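Local structure of pyridoxine 4-oxidase (Mesorhizobium loti, 4HA6) at residues G225-V233 with A240-V248. The protein probably oxidises the 4-hydroxymethyl group of pyridoxine to the aldehyde with FAD as cofactor and oxygen as acceptor, as a GMC-family flavoenzyme. Residues are numbered along the deposited sequence; the frame is centred on the assembly and turned at random.
Sequences GNQVRSLEV and AEVFADQIV
Leu231 pairs with Val242 and Val233 with Ala240 through two backbone hydrogen bonds each; strands 227-233 and 240-243 run antiparallel, their axes inclined at 146°. Past Phe243 a water takes over, donating to both Val228 O and Ala244 O. The hairpin illustrates how the two faces of one sheet sort side chains: polar and aromatic on one, aliphatic on the other. On the first, Ser230 OG donates to Glu241 OE2 (2.6 Å), meeting the anti side of the carboxylate, tilted out of its plane; the extended Glu241 chain, CG anti to the backbone N (chi1 -177°), carries the group alongside. With an alanine in place of Glu241, Ser230 OG would probably be left without this acceptor. Ser230 CB lies over the Phe243 ring, 4.1 Å from its centroid, while the ring's edge points at the Arg229 guanidinium, CE1 3.9 Å from CZ, the planes 82° apart. On the other face Leu231 CD1 reaches Ile247 CG1 (4.1 Å) of adjoining strand 246-249, and Ile247 CD1 meets Val228 CG1 (3.6 Å). Val5 and Val218 touch Leu231. Arg229 and Ser230 oppose Lys222 in a classic beta bulge of this three-stranded antiparallel meander, whose last strand leads into the parallel, Rossmann-type FAD-binding sheet.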
loop_
_atom_site.group_PDB
_atom_site.type_symbol
_atom_site.label_atom_id
_atom_site.label_comp_id
_atom_site.label_asym_id
_atom_site.label_seq_id
_atom_site.Cartn_x
_atom_site.Cartn_y
_atom_site.Cartn_z
ATOM N N GLY A 225 -12.774 22.472 22.401
ATOM C CA GLY A 225 -13.832 22.827 21.471
ATOM C C GLY A 225 -13.741 22.011 20.186
ATOM O O GLY A 225 -13.626 20.783 20.221
ATOM N N ASN A 226 -13.778 22.686 19.042
ATOM C CA ASN A 226 -13.697 21.980 17.764
ATOM C C ASN A 226 -12.296 21.914 17.178
ATOM O O ASN A 226 -12.134 21.788 15.962
ATOM C CB ASN A 226 -14.641 22.599 16.749
ATOM C CG ASN A 226 -16.085 22.478 17.165
ATOM O OD1 ASN A 226 -16.489 21.473 17.757
ATOM N ND2 ASN A 226 -16.876 23.506 16.873
ATOM N N GLN A 227 -11.285 21.977 18.041
ATOM C CA GLN A 227 -9.904 21.911 17.580
ATOM C C GLN A 227 -9.060 20.957 18.400
ATOM O O GLN A 227 -9.321 20.751 19.600
ATOM C CB GLN A 227 -9.274 23.299 17.659
ATOM C CG GLN A 227 -9.826 24.294 16.660
ATOM C CD GLN A 227 -9.014 25.564 16.643
ATOM O OE1 GLN A 227 -8.808 26.188 17.680
ATOM N NE2 GLN A 227 -8.529 25.945 15.467
ATOM N N VAL A 228 -8.053 20.373 17.750
ATOM C CA VAL A 228 -6.978 19.692 18.457
ATOM C C VAL A 228 -6.047 20.774 19.007
ATOM O O VAL A 228 -5.543 21.616 18.242
ATOM C CB VAL A 228 -6.141 18.788 17.542
ATOM C CG1 VAL A 228 -4.961 18.229 18.327
ATOM C CG2 VAL A 228 -6.986 17.635 16.960
ATOM N N ARG A 229 -5.812 20.757 20.316
ATOM C CA ARG A 229 -5.012 21.802 20.949
ATOM C C ARG A 229 -3.569 21.357 21.130
ATOM O O ARG A 229 -2.626 22.139 20.928
ATOM C CB ARG A 229 -5.640 22.211 22.285
ATOM C CG ARG A 229 -4.804 23.174 23.121
ATOM C CD ARG A 229 -5.498 23.464 24.444
ATOM N NE ARG A 229 -4.737 24.349 25.329
ATOM C CZ ARG A 229 -4.109 23.943 26.431
ATOM N NH1 ARG A 229 -4.138 22.662 26.779
ATOM N NH2 ARG A 229 -3.450 24.813 27.188
ATOM N N SER A 230 -3.391 20.092 21.494
ATOM C CA SER A 230 -2.054 19.556 21.691
ATOM C C SER A 230 -2.004 18.058 21.415
ATOM O O SER A 230 -3.040 17.414 21.227
ATOM C CB SER A 230 -1.581 19.828 23.121
ATOM O OG SER A 230 -2.356 19.097 24.056
ATOM N N LEU A 231 -0.784 17.519 21.402
ATOM C CA LEU A 231 -0.535 16.092 21.225
ATOM C C LEU A 231 0.276 15.583 22.397
ATOM O O LEU A 231 1.235 16.236 22.813
ATOM C CB LEU A 231 0.282 15.827 19.955
ATOM C CG LEU A 231 -0.175 16.361 18.607
ATOM C CD1 LEU A 231 0.239 17.818 18.459
ATOM C CD2 LEU A 231 0.429 15.516 17.510
ATOM N N GLU A 232 -0.089 14.415 22.917
ATOM C CA GLU A 232 0.709 13.757 23.946
ATOM C C GLU A 232 1.684 12.834 23.249
ATOM O O GLU A 232 1.277 11.916 22.514
ATOM C CB GLU A 232 -0.184 12.956 24.904
ATOM C CG GLU A 232 0.589 12.199 25.977
ATOM C CD GLU A 232 -0.293 11.247 26.777
ATOM O OE1 GLU A 232 -1.163 10.585 26.169
ATOM O OE2 GLU A 232 -0.111 11.159 28.012
ATOM N N VAL A 233 2.971 13.080 23.458
ATOM C CA VAL A 233 3.997 12.279 22.800
ATOM C C VAL A 233 4.756 11.436 23.817
ATOM O O VAL A 233 5.192 11.937 24.852
ATOM C CB VAL A 233 4.960 13.151 21.997
ATOM C CG1 VAL A 233 5.997 12.279 21.297
ATOM C CG2 VAL A 233 4.176 13.960 20.982
ATOM N N ALA A 240 5.450 13.836 27.042
ATOM C CA ALA A 240 5.522 15.289 26.928
ATOM C C ALA A 240 4.393 15.811 26.041
ATOM O O ALA A 240 3.927 15.101 25.143
ATOM C CB ALA A 240 6.872 15.713 26.374
ATOM N N GLU A 241 3.958 17.043 26.296
ATOM C CA GLU A 241 2.859 17.648 25.547
ATOM C C GLU A 241 3.377 18.592 24.467
ATOM O O GLU A 241 4.219 19.452 24.722
ATOM C CB GLU A 241 1.924 18.393 26.495
ATOM C CG GLU A 241 0.701 19.009 25.823
ATOM C CD GLU A 241 -0.324 19.522 26.819
ATOM O OE1 GLU A 241 0.081 20.094 27.856
ATOM O OE2 GLU A 241 -1.537 19.343 26.563
ATOM N N VAL A 242 2.865 18.429 23.252
ATOM C CA VAL A 242 3.335 19.204 22.117
ATOM C C VAL A 242 2.182 20.009 21.533
ATOM O O VAL A 242 1.092 19.476 21.297
ATOM C CB VAL A 242 3.987 18.287 21.059
ATOM C CG1 VAL A 242 4.100 18.984 19.706
ATOM C CG2 VAL A 242 5.352 17.827 21.545
ATOM N N PHE A 243 2.414 21.299 21.329
ATOM C CA PHE A 243 1.362 22.182 20.834
ATOM C C PHE A 243 1.519 22.478 19.352
ATOM O O PHE A 243 2.635 22.451 18.822
ATOM C CB PHE A 243 1.345 23.471 21.642
ATOM C CG PHE A 243 1.001 23.257 23.080
ATOM C CD1 PHE A 243 -0.315 23.359 23.510
ATOM C CD2 PHE A 243 1.985 22.936 24.004
ATOM C CE1 PHE A 243 -0.643 23.148 24.847
ATOM C CE2 PHE A 243 1.667 22.726 25.339
ATOM C CZ PHE A 243 0.354 22.834 25.758
ATOM N N ALA A 244 0.393 22.747 18.688
ATOM C CA ALA A 244 0.371 22.973 17.242
ATOM C C ALA A 244 -0.894 23.698 16.788
ATOM O O ALA A 244 -1.963 23.549 17.391
ATOM C CB ALA A 244 0.490 21.646 16.496
ATOM N N ASP A 245 -0.767 24.454 15.701
ATOM C CA ASP A 245 -1.896 25.122 15.074
ATOM C C ASP A 245 -2.657 24.173 14.134
ATOM O O ASP A 245 -3.888 24.232 14.035
ATOM C CB ASP A 245 -1.409 26.338 14.277
ATOM C CG ASP A 245 -0.981 27.500 15.170
ATOM O OD1 ASP A 245 -1.082 27.381 16.410
ATOM O OD2 ASP A 245 -0.557 28.539 14.617
ATOM N N GLN A 246 -1.919 23.326 13.417
ATOM C CA GLN A 246 -2.529 22.355 12.496
ATOM C C GLN A 246 -1.905 20.983 12.727
ATOM O O GLN A 246 -0.701 20.888 12.973
ATOM C CB GLN A 246 -2.315 22.772 11.033
ATOM C CG GLN A 246 -2.774 24.189 10.711
ATOM C CD GLN A 246 -4.280 24.315 10.723
ATOM O OE1 GLN A 246 -4.986 23.399 10.305
ATOM N NE2 GLN A 246 -4.784 25.450 11.204
ATOM N N ILE A 247 -2.714 19.926 12.655
ATOM C CA ILE A 247 -2.223 18.564 12.896
ATOM C C ILE A 247 -2.603 17.684 11.701
ATOM O O ILE A 247 -3.770 17.620 11.306
ATOM C CB ILE A 247 -2.794 17.934 14.199
ATOM C CG1 ILE A 247 -2.356 18.722 15.447
ATOM C CG2 ILE A 247 -2.356 16.464 14.322
ATOM C CD1 ILE A 247 -3.189 19.999 15.726
ATOM N N VAL A 248 -1.607 17.039 11.111
ATOM C CA VAL A 248 -1.831 16.140 9.990
ATOM C C VAL A 248 -1.439 14.755 10.447
ATOM O O VAL A 248 -0.314 14.558 10.907
ATOM C CB VAL A 248 -0.948 16.506 8.776
ATOM C CG1 VAL A 248 -1.230 15.572 7.606
ATOM C CG2 VAL A 248 -1.184 17.948 8.363
HETATM O O HOH W 1 -4.549 24.275 17.919
#